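Local coordinates for protein GH26C (Muricauda sp. MAR_2010_75, PDB 6Q78) that probably hydrolyses beta-1,4-mannosidic linkages in mannans, as an endo-acting mannanase of glycoside hydrolase family 26 built on a TIM barrel, at residues 99-107 and 383-394; 197-208 and 255-265. All coordinates share one frame; numbering follows the deposited sequence.

Contact 1 (99-107 and 383-394); sequences DSDIKKMTG and PVPGLPSANDFM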
loop_
_atom_site.group_PDB
_atom_site.type_symbol
_atom_site.label_atom_id
_atom_site.label_comp_id
_atom_site.label_asym_id
_atom_site.label_seq_id
_atom_site.Cartn_x
_atom_site.Cartn_y
_atom_site.Cartn_z
ATOM N N ASP A 99 22.491 1.541 1.288
ATOM C CA ASP A 99 21.537 1.531 0.181
ATOM C C ASP A 99 20.375 0.581 0.481
ATOM O O ASP A 99 20.536 -0.419 1.190
ATOM C CB ASP A 99 22.245 1.038 -1.082
ATOM C CG ASP A 99 23.241 2.042 -1.635
ATOM O OD1 ASP A 99 23.137 3.243 -1.290
ATOM O OD2 ASP A 99 24.114 1.621 -2.418
ATOM N N SER A 100 19.195 0.875 -0.090
ATOM C CA SER A 100 18.085 -0.070 -0.030
ATOM C C SER A 100 18.544 -1.433 -0.536
ATOM O O SER A 100 19.429 -1.536 -1.403
ATOM C CB SER A 100 16.931 0.438 -0.919
ATOM O OG SER A 100 17.239 0.387 -2.318
ATOM N N ASP A 101 17.950 -2.507 0.010
ATOM C CA ASP A 101 18.325 -3.830 -0.478
ATOM C C ASP A 101 18.074 -3.961 -1.973
ATOM O O ASP A 101 18.861 -4.594 -2.674
ATOM C CB ASP A 101 17.594 -4.939 0.282
ATOM C CG ASP A 101 18.113 -5.136 1.690
ATOM O OD1 ASP A 101 19.189 -4.595 2.025
ATOM O OD2 ASP A 101 17.469 -5.878 2.472
ATOM N N ILE A 102 16.991 -3.375 -2.497
ATOM C CA ILE A 102 16.757 -3.493 -3.932
ATOM C C ILE A 102 17.875 -2.826 -4.720
ATOM O O ILE A 102 18.266 -3.328 -5.778
ATOM C CB ILE A 102 15.343 -3.009 -4.302
ATOM C CG1 ILE A 102 14.350 -4.122 -3.944
ATOM C CG2 ILE A 102 15.197 -2.680 -5.795
ATOM C CD1 ILE A 102 12.882 -3.697 -4.083
ATOM N N LYS A 103 18.438 -1.725 -4.209
ATOM C CA LYS A 103 19.589 -1.112 -4.891
ATOM C C LYS A 103 20.869 -1.926 -4.703
ATOM O O LYS A 103 21.674 -2.040 -5.636
ATOM C CB LYS A 103 19.790 0.323 -4.402
ATOM C CG LYS A 103 20.970 1.038 -5.077
ATOM C CD LYS A 103 20.959 2.507 -4.695
ATOM C CE LYS A 103 22.299 3.131 -4.952
ATOM N NZ LYS A 103 22.563 3.219 -6.387
ATOM N N LYS A 104 21.077 -2.526 -3.519
ATOM C CA LYS A 104 22.214 -3.445 -3.382
ATOM C C LYS A 104 22.151 -4.536 -4.437
ATOM O O LYS A 104 23.184 -4.976 -4.957
ATOM C CB LYS A 104 22.227 -4.122 -2.001
ATOM C CG LYS A 104 22.364 -3.207 -0.754
ATOM C CD LYS A 104 22.495 -4.091 0.489
ATOM C CE LYS A 104 22.650 -3.319 1.775
ATOM N NZ LYS A 104 21.337 -2.768 2.262
ATOM N N MET A 105 20.948 -5.036 -4.707
ATOM C CA MET A 105 20.732 -6.176 -5.589
ATOM C C MET A 105 20.809 -5.778 -7.056
ATOM O O MET A 105 21.529 -6.423 -7.840
ATOM C CB MET A 105 19.331 -6.744 -5.277
ATOM C CG MET A 105 18.967 -8.040 -6.031
ATOM S SD MET A 105 20.066 -9.449 -5.618
ATOM C CE MET A 105 20.990 -9.648 -7.169
ATOM N N THR A 106 20.073 -4.719 -7.450
ATOM C CA THR A 106 19.842 -4.386 -8.856
ATOM C C THR A 106 20.633 -3.184 -9.347
ATOM O O THR A 106 20.719 -2.989 -10.571
ATOM C CB THR A 106 18.361 -4.064 -9.126
ATOM O OG1 THR A 106 18.031 -2.754 -8.597
ATOM C CG2 THR A 106 17.438 -5.118 -8.547
ATOM N N GLY A 107 21.174 -2.376 -8.443
ATOM C CA GLY A 107 21.782 -1.106 -8.804
ATOM C C GLY A 107 20.821 0.059 -8.838
ATOM O O GLY A 107 21.287 1.225 -8.874
ATOM N N PRO A 383 15.933 -10.410 -2.583
ATOM C CA PRO A 383 17.287 -10.879 -2.264
ATOM C C PRO A 383 18.318 -9.765 -2.384
ATOM O O PRO A 383 18.074 -8.700 -2.969
ATOM C CB PRO A 383 17.546 -11.942 -3.342
ATOM C CG PRO A 383 16.776 -11.416 -4.536
ATOM C CD PRO A 383 15.471 -10.881 -3.899
ATOM N N VAL A 384 19.476 -10.023 -1.778
ATOM C CA VAL A 384 20.665 -9.205 -2.013
ATOM C C VAL A 384 21.699 -10.142 -2.630
ATOM O O VAL A 384 21.504 -11.369 -2.627
ATOM C CB VAL A 384 21.160 -8.517 -0.728
ATOM C CG1 VAL A 384 20.084 -7.534 -0.175
ATOM C CG2 VAL A 384 21.618 -9.523 0.299
ATOM N N PRO A 385 22.791 -9.613 -3.150
ATOM C CA PRO A 385 23.708 -10.495 -3.875
ATOM C C PRO A 385 24.279 -11.633 -3.026
ATOM O O PRO A 385 24.642 -11.470 -1.898
ATOM C CB PRO A 385 24.787 -9.520 -4.382
ATOM C CG PRO A 385 24.042 -8.221 -4.546
ATOM C CD PRO A 385 23.151 -8.199 -3.335
ATOM N N GLY A 386 24.332 -12.798 -3.641
ATOM C CA GLY A 386 24.808 -13.998 -2.993
ATOM C C GLY A 386 23.714 -14.815 -2.330
ATOM O O GLY A 386 23.967 -15.903 -1.898
ATOM N N LEU A 387 22.498 -14.296 -2.253
ATOM C CA LEU A 387 21.428 -15.065 -1.646
ATOM C C LEU A 387 20.706 -15.858 -2.685
ATOM O O LEU A 387 20.616 -15.454 -3.801
ATOM C CB LEU A 387 20.406 -14.151 -0.960
ATOM C CG LEU A 387 20.841 -13.409 0.285
ATOM C CD1 LEU A 387 19.594 -12.738 0.889
ATOM C CD2 LEU A 387 21.479 -14.342 1.304
ATOM N N PRO A 388 20.114 -16.976 -2.286
ATOM C CA PRO A 388 19.292 -17.733 -3.213
ATOM C C PRO A 388 18.118 -16.819 -3.603
ATOM O O PRO A 388 17.541 -16.175 -2.712
ATOM C CB PRO A 388 18.789 -18.906 -2.369
ATOM C CG PRO A 388 19.788 -19.062 -1.308
ATOM C CD PRO A 388 20.319 -17.689 -1.024
ATOM N N SER A 389 17.803 -16.869 -4.889
ATOM C CA SER A 389 16.829 -16.110 -5.702
ATOM C C SER A 389 17.392 -14.823 -6.309
ATOM O O SER A 389 16.701 -14.180 -7.049
ATOM C CB SER A 389 15.464 -15.796 -5.050
ATOM O OG SER A 389 15.643 -14.799 -4.072
ATOM N N ALA A 390 18.664 -14.509 -6.076
ATOM C CA ALA A 390 19.199 -13.274 -6.624
ATOM C C ALA A 390 19.135 -13.207 -8.142
ATOM O O ALA A 390 18.666 -12.251 -8.690
ATOM C CB ALA A 390 20.639 -13.098 -6.145
ATOM N N ASN A 391 19.561 -14.257 -8.838
ATOM C CA ASN A 391 19.521 -14.233 -10.290
ATOM C C ASN A 391 18.104 -14.181 -10.841
ATOM O O ASN A 391 17.821 -13.510 -11.801
ATOM C CB ASN A 391 20.337 -15.386 -10.906
ATOM C CG ASN A 391 20.455 -15.263 -12.414
ATOM O OD1 ASN A 391 19.839 -16.008 -13.147
ATOM N ND2 ASN A 391 21.235 -14.288 -12.869
ATOM N N ASP A 392 17.220 -14.924 -10.188
ATOM C CA ASP A 392 15.817 -14.963 -10.564
ATOM C C ASP A 392 15.219 -13.545 -10.420
ATOM O O ASP A 392 14.523 -13.087 -11.271
ATOM C CB ASP A 392 15.096 -15.994 -9.676
ATOM C CG ASP A 392 13.597 -16.022 -9.865
ATOM O OD1 ASP A 392 13.119 -15.838 -10.961
ATOM O OD2 ASP A 392 12.945 -16.261 -8.860
ATOM N N PHE A 393 15.559 -12.867 -9.345
ATOM C CA PHE A 393 15.080 -11.506 -9.145
ATOM C C PHE A 393 15.615 -10.573 -10.224
ATOM O O PHE A 393 14.920 -9.722 -10.689
ATOM C CB PHE A 393 15.469 -11.008 -7.765
ATOM C CG PHE A 393 14.814 -9.717 -7.365
ATOM C CD1 PHE A 393 13.510 -9.707 -6.982
ATOM C CD2 PHE A 393 15.502 -8.551 -7.347
ATOM C CE1 PHE A 393 12.894 -8.535 -6.575
ATOM C CE2 PHE A 393 14.906 -7.375 -6.967
ATOM C CZ PHE A 393 13.587 -7.363 -6.567
ATOM N N MET A 394 16.875 -10.744 -10.611
ATOM C CA MET A 394 17.444 -9.913 -11.660
ATOM C C MET A 394 16.735 -10.112 -12.973
ATOM O O MET A 394 16.496 -9.186 -13.694
ATOM C CB MET A 394 18.930 -10.219 -11.832
ATOM C CG MET A 394 19.774 -9.769 -10.671
ATOM S SD MET A 394 19.822 -7.980 -10.430
ATOM C CE MET A 394 19.773 -7.317 -12.073
#

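Contact 2 (197-208 and 255-265); sequences KQKLEKIASFTK and YLKNTLSVNNM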
loop_
_atom_site.group_PDB
_atom_site.type_symbol
_atom_site.label_atom_id
_atom_site.label_comp_id
_atom_site.label_asym_id
_atom_site.label_seq_id
_atom_site.Cartn_x
_atom_site.Cartn_y
_atom_site.Cartn_z
ATOM N N LYS A 197 -11.109 10.512 15.803
ATOM C CA LYS A 197 -10.952 11.777 15.090
ATOM C C LYS A 197 -9.594 12.394 15.373
ATOM O O LYS A 197 -8.962 12.932 14.462
ATOM C CB LYS A 197 -12.092 12.739 15.421
ATOM C CG LYS A 197 -13.420 12.335 14.765
ATOM C CD LYS A 197 -14.544 13.376 14.957
ATOM C CE LYS A 197 -14.967 13.588 16.363
ATOM N NZ LYS A 197 -16.103 14.568 16.231
ATOM N N GLN A 198 -9.112 12.302 16.629
ATOM C CA GLN A 198 -7.793 12.852 16.944
ATOM C C GLN A 198 -6.695 12.121 16.188
ATOM O O GLN A 198 -5.725 12.747 15.743
ATOM C CB GLN A 198 -7.563 12.815 18.460
ATOM C CG GLN A 198 -6.392 13.683 18.923
ATOM C CD GLN A 198 -5.036 13.080 18.606
ATOM O OE1 GLN A 198 -4.808 11.884 18.792
ATOM N NE2 GLN A 198 -4.121 13.917 18.109
ATOM N N LYS A 199 -6.821 10.802 16.029
ATOM C CA LYS A 199 -5.823 10.072 15.237
ATOM C C LYS A 199 -5.834 10.525 13.780
ATOM O O LYS A 199 -4.775 10.667 13.151
ATOM C CB LYS A 199 -6.080 8.565 15.302
ATOM C CG LYS A 199 -6.005 7.941 16.694
ATOM C CD LYS A 199 -4.716 8.315 17.440
ATOM C CE LYS A 199 -4.617 7.451 18.717
ATOM N NZ LYS A 199 -3.353 7.772 19.491
ATOM N N LEU A 200 -7.035 10.717 13.201
ATOM C CA LEU A 200 -7.096 11.227 11.828
ATOM C C LEU A 200 -6.515 12.632 11.734
ATOM O O LEU A 200 -5.887 12.987 10.728
ATOM C CB LEU A 200 -8.534 11.203 11.298
ATOM C CG LEU A 200 -9.123 9.789 11.219
ATOM C CD1 LEU A 200 -10.513 9.985 10.619
ATOM C CD2 LEU A 200 -8.287 8.849 10.348
ATOM N N GLU A 201 -6.714 13.443 12.769
ATOM C CA GLU A 201 -6.115 14.777 12.769
ATOM C C GLU A 201 -4.594 14.692 12.769
ATOM O O GLU A 201 -3.926 15.505 12.110
ATOM C CB GLU A 201 -6.642 15.580 13.963
ATOM C CG GLU A 201 -8.127 15.957 13.772
ATOM C CD GLU A 201 -8.896 16.196 15.074
ATOM O OE1 GLU A 201 -8.263 16.415 16.138
ATOM O OE2 GLU A 201 -10.153 16.171 15.037
ATOM N N LYS A 202 -4.025 13.704 13.478
ATOM C CA LYS A 202 -2.571 13.517 13.440
ATOM C C LYS A 202 -2.116 13.039 12.065
ATOM O O LYS A 202 -1.121 13.541 11.527
ATOM C CB LYS A 202 -2.146 12.494 14.510
ATOM C CG LYS A 202 -0.642 12.184 14.527
ATOM C CD LYS A 202 0.171 13.469 14.818
ATOM C CE LYS A 202 1.675 13.249 14.566
ATOM N NZ LYS A 202 2.250 12.217 15.501
ATOM N N ILE A 203 -2.841 12.094 11.452
ATOM C CA ILE A 203 -2.515 11.701 10.084
ATOM C C ILE A 203 -2.552 12.912 9.157
ATOM O O ILE A 203 -1.674 13.085 8.298
ATOM C CB ILE A 203 -3.466 10.582 9.614
ATOM C CG1 ILE A 203 -3.073 9.268 10.320
ATOM C CG2 ILE A 203 -3.400 10.435 8.056
ATOM C CD1 ILE A 203 -4.015 8.119 10.015
ATOM N N ALA A 204 -3.577 13.759 9.295
ATOM C CA ALA A 204 -3.704 14.917 8.411
ATOM C C ALA A 204 -2.571 15.907 8.617
ATOM O O ALA A 204 -2.015 16.422 7.633
ATOM C CB ALA A 204 -5.054 15.594 8.639
ATOM N N SER A 205 -2.222 16.216 9.874
ATOM C CA SER A 205 -1.160 17.187 10.105
ATOM C C SER A 205 0.175 16.645 9.607
ATOM O O SER A 205 0.964 17.386 8.992
ATOM C CB SER A 205 -1.105 17.611 11.574
ATOM O OG SER A 205 -0.690 16.549 12.388
ATOM N N PHE A 206 0.430 15.346 9.803
ATOM C CA PHE A 206 1.658 14.780 9.257
ATOM C C PHE A 206 1.645 14.866 7.742
ATOM O O PHE A 206 2.648 15.255 7.113
ATOM C CB PHE A 206 1.811 13.315 9.712
ATOM C CG PHE A 206 3.022 12.627 9.155
ATOM C CD1 PHE A 206 2.966 11.957 7.941
ATOM C CD2 PHE A 206 4.238 12.692 9.826
ATOM C CE1 PHE A 206 4.095 11.311 7.445
ATOM C CE2 PHE A 206 5.369 12.076 9.313
ATOM C CZ PHE A 206 5.306 11.390 8.140
ATOM N N THR A 207 0.538 14.439 7.132
ATOM C CA THR A 207 0.488 14.396 5.669
ATOM C C THR A 207 0.628 15.795 5.056
ATOM O O THR A 207 1.334 15.977 4.043
ATOM C CB THR A 207 -0.823 13.735 5.255
ATOM O OG1 THR A 207 -0.847 12.379 5.728
ATOM C CG2 THR A 207 -0.976 13.702 3.724
ATOM N N LYS A 208 -0.019 16.806 5.652
ATOM C CA LYS A 208 0.083 18.160 5.109
ATOM C C LYS A 208 1.430 18.801 5.390
ATOM O O LYS A 208 1.696 19.883 4.842
ATOM C CB LYS A 208 -0.984 19.036 5.714
ATOM C CG LYS A 208 -2.367 18.706 5.290
ATOM C CD LYS A 208 -3.289 19.676 6.039
ATOM C CE LYS A 208 -4.681 19.506 5.679
ATOM N NZ LYS A 208 -5.415 20.585 6.419
ATOM N N TYR A 255 -13.795 12.763 6.444
ATOM C CA TYR A 255 -13.177 13.570 7.487
ATOM C C TYR A 255 -11.806 14.072 7.048
ATOM O O TYR A 255 -11.468 15.247 7.270
ATOM C CB TYR A 255 -13.074 12.754 8.775
ATOM C CG TYR A 255 -12.836 13.598 10.019
ATOM C CD1 TYR A 255 -13.854 14.357 10.561
ATOM C CD2 TYR A 255 -11.609 13.610 10.664
ATOM C CE1 TYR A 255 -13.651 15.122 11.693
ATOM C CE2 TYR A 255 -11.403 14.364 11.821
ATOM C CZ TYR A 255 -12.424 15.127 12.313
ATOM O OH TYR A 255 -12.237 15.900 13.454
ATOM N N LEU A 256 -11.014 13.205 6.408
ATOM C CA LEU A 256 -9.698 13.629 5.926
ATOM C C LEU A 256 -9.799 14.633 4.780
ATOM O O LEU A 256 -9.153 15.690 4.811
ATOM C CB LEU A 256 -8.907 12.423 5.452
ATOM C CG LEU A 256 -8.385 11.571 6.623
ATOM C CD1 LEU A 256 -7.919 10.234 6.105
ATOM C CD2 LEU A 256 -7.225 12.297 7.279
ATOM N N LYS A 257 -10.630 14.332 3.779
ATOM C CA LYS A 257 -10.700 15.173 2.579
ATOM C C LYS A 257 -11.430 16.483 2.839
ATOM O O LYS A 257 -10.977 17.556 2.415
ATOM C CB LYS A 257 -11.375 14.381 1.462
ATOM C CG LYS A 257 -11.802 15.209 0.259
ATOM C CD LYS A 257 -12.279 14.273 -0.864
ATOM C CE LYS A 257 -13.522 13.516 -0.506
ATOM N NZ LYS A 257 -14.661 14.461 -0.580
ATOM N N ASN A 258 -12.560 16.432 3.536
ATOM C CA ASN A 258 -13.411 17.598 3.692
ATOM C C ASN A 258 -13.140 18.338 5.000
ATOM O O ASN A 258 -12.731 19.498 4.975
ATOM C CB ASN A 258 -14.879 17.176 3.524
ATOM C CG ASN A 258 -15.142 16.602 2.139
ATOM O OD1 ASN A 258 -15.661 15.499 1.991
ATOM N ND2 ASN A 258 -14.763 17.345 1.119
ATOM N N THR A 259 -13.330 17.688 6.150
ATOM C CA THR A 259 -13.138 18.386 7.421
ATOM C C THR A 259 -11.705 18.873 7.597
ATOM O O THR A 259 -11.480 20.009 8.042
ATOM C CB THR A 259 -13.571 17.483 8.572
ATOM O OG1 THR A 259 -14.937 17.126 8.365
ATOM C CG2 THR A 259 -13.459 18.205 9.901
ATOM N N LEU A 260 -10.720 18.036 7.255
ATOM C CA LEU A 260 -9.316 18.354 7.507
ATOM C C LEU A 260 -8.588 18.841 6.252
ATOM O O LEU A 260 -7.374 19.074 6.301
ATOM C CB LEU A 260 -8.586 17.143 8.114
ATOM C CG LEU A 260 -9.238 16.625 9.389
ATOM C CD1 LEU A 260 -8.472 15.443 9.879
ATOM C CD2 LEU A 260 -9.313 17.723 10.463
ATOM N N SER A 261 -9.304 18.987 5.139
ATOM C CA SER A 261 -8.762 19.531 3.880
ATOM C C SER A 261 -7.442 18.903 3.452
ATOM O O SER A 261 -6.523 19.601 2.995
ATOM C CB SER A 261 -8.634 21.052 3.933
ATOM O OG SER A 261 -9.883 21.651 4.250
ATOM N N VAL A 262 -7.358 17.574 3.537
ATOM C CA VAL A 262 -6.159 16.880 3.068
ATOM C C VAL A 262 -6.288 16.716 1.563
ATOM O O VAL A 262 -7.134 15.961 1.077
ATOM C CB VAL A 262 -5.968 15.519 3.735
ATOM C CG1 VAL A 262 -4.724 14.821 3.136
ATOM C CG2 VAL A 262 -5.771 15.705 5.253
ATOM N N ASN A 263 -5.440 17.418 0.819
ATOM C CA ASN A 263 -5.541 17.430 -0.629
ATOM C C ASN A 263 -4.427 16.671 -1.322
ATOM O O ASN A 263 -4.377 16.670 -2.560
ATOM C CB ASN A 263 -5.577 18.886 -1.117
ATOM C CG ASN A 263 -6.882 19.547 -0.804
ATOM O OD1 ASN A 263 -7.916 18.885 -0.828
ATOM N ND2 ASN A 263 -6.862 20.855 -0.523
ATOM N N ASN A 264 -3.528 16.023 -0.571
ATOM C CA ASN A 264 -2.422 15.289 -1.180
ATOM C C ASN A 264 -2.514 13.791 -0.878
ATOM O O ASN A 264 -1.528 13.138 -0.543
ATOM C CB ASN A 264 -1.058 15.885 -0.784
ATOM C CG ASN A 264 -0.817 15.962 0.735
ATOM O OD1 ASN A 264 -1.681 16.362 1.512
ATOM N ND2 ASN A 264 0.401 15.639 1.139
ATOM N N MET A 265 -3.715 13.228 -1.002
ATOM C CA MET A 265 -3.978 11.823 -0.683
ATOM C C MET A 265 -4.825 11.178 -1.773
ATOM O O MET A 265 -5.849 11.734 -2.197
ATOM C CB MET A 265 -4.745 11.740 0.646
ATOM C CG MET A 265 -4.684 10.424 1.362
ATOM S SD MET A 265 -5.331 10.679 3.051
ATOM C CE MET A 265 -3.857 10.696 4.055
#

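Contact 1 (99-107 and 383-394)
M105 reaches from helix 101-106 to pack against P383, V384, P385, A390, F393 and M394, and is the largest contributor from residues 99-107, about half of the area that segment buries. CG lies anti to the backbone N (chi1 -175°) and the chain then bends at chi2 and chi3, which brings the methyl CE to 3.6 Å from A390 CB and 3.7 Å from M394 CG. Nearer the backbone, M105 CG sits 3.7 Å from F393 CD2, while SD passes beside the V384-P385 peptide. A flexible, unbranched thioether suits a site walled by such different shapes.

F393 offers the edge of its flat ring to a methyl, T106 CG2, 3.7 Å from F393 CE2; P383 CD, from the same segment as the phenylalanine, lies over one ring face. Apolar carbons also touch polar groups in van der Waals contact: V384 CG1 rests against D101 CG, and P385 CG approaches K104 O at 3.4 Å.

K104 NZ forms a salt bridge with D101 OD1 (2.8 Å) and also donates to D99 O and N96 O, while D101 OD2 accepts from Y93 N and N375 ND2. Threonine can return its hydroxyl to the helix: T106 OG1 and T106 N reach I102 O from opposite faces of its carbonyl plane.

No hydrogen bond joins the two segments, so their association rests on shape and apolar burial, with the charges of K104 and D101 paired within 99-107 and with its surroundings.

Contact 2 (197-208 and 255-265)
Two neighbouring outer helices of the TIM barrel meet here, helix 193-208 and the end of helix 242-259 with the turn leading into strand 265-269; the short helical segments cross at -71°. The centre is apolar. A204, small enough to admit close neighbours, has CB 3.5 Å from V262 CG2, a tight fit, and 3.6 Å from L260 CD1. L200 and L256 extend this layer, and at its inner end M265 CE, swung round by the bend at chi3, lies 4.0 Å from I203 CG2.

Y255 closes one end. Its CG is anti to the backbone N (chi1 -163°), which carries the ring out to helix 193-208, where K197 CG lies over one face in a CH-pi contact and L200 CD1 touches Y255 CD2. Y255 OH donates to E201 OE2 (2.6 Å), which receives it on its anti lone pair; tyrosine thus offers both an apolar ring and a hydroxyl at its end.

At the other end, N264 ND2 donates almost straight to T207 O (3.1 Å, 174°), with the acceptor in its amide plane but the donor well above the carbonyl plane. ND2 also donates to V218 O, so one amide nitrogen ties two backbone carbonyls.

An aliphatic interior, with M265 at its inner end and polar bonds at either extremity, joins adjacent helices on the outside of the beta/alpha barrel, where these two helices lead on to adjacent parallel strands.

Contact 1 and contact 2 lie on opposite sides of the chain's centre, with centres 37 Å apart and nearest atoms about 18 Å apart. Contact 1 joins distant parts of the sequence: helix 101-106, between strands 81-86 and 112-116, meets helix 390-397, beyond strand 369-372. Contact 2 falls between these in sequence and is more local, pairing helices 193-208 and 242-259, which precede strands 220-223 and 265-269. Those two strands are neighbours in the parallel sheet, and strand 81-86 pairs with both 112-116 and 369-372. Contact 1 therefore lies where the beginning and end of the barrel come together, whereas contact 2 joins two helices that precede adjacent strands, partway round the barrel.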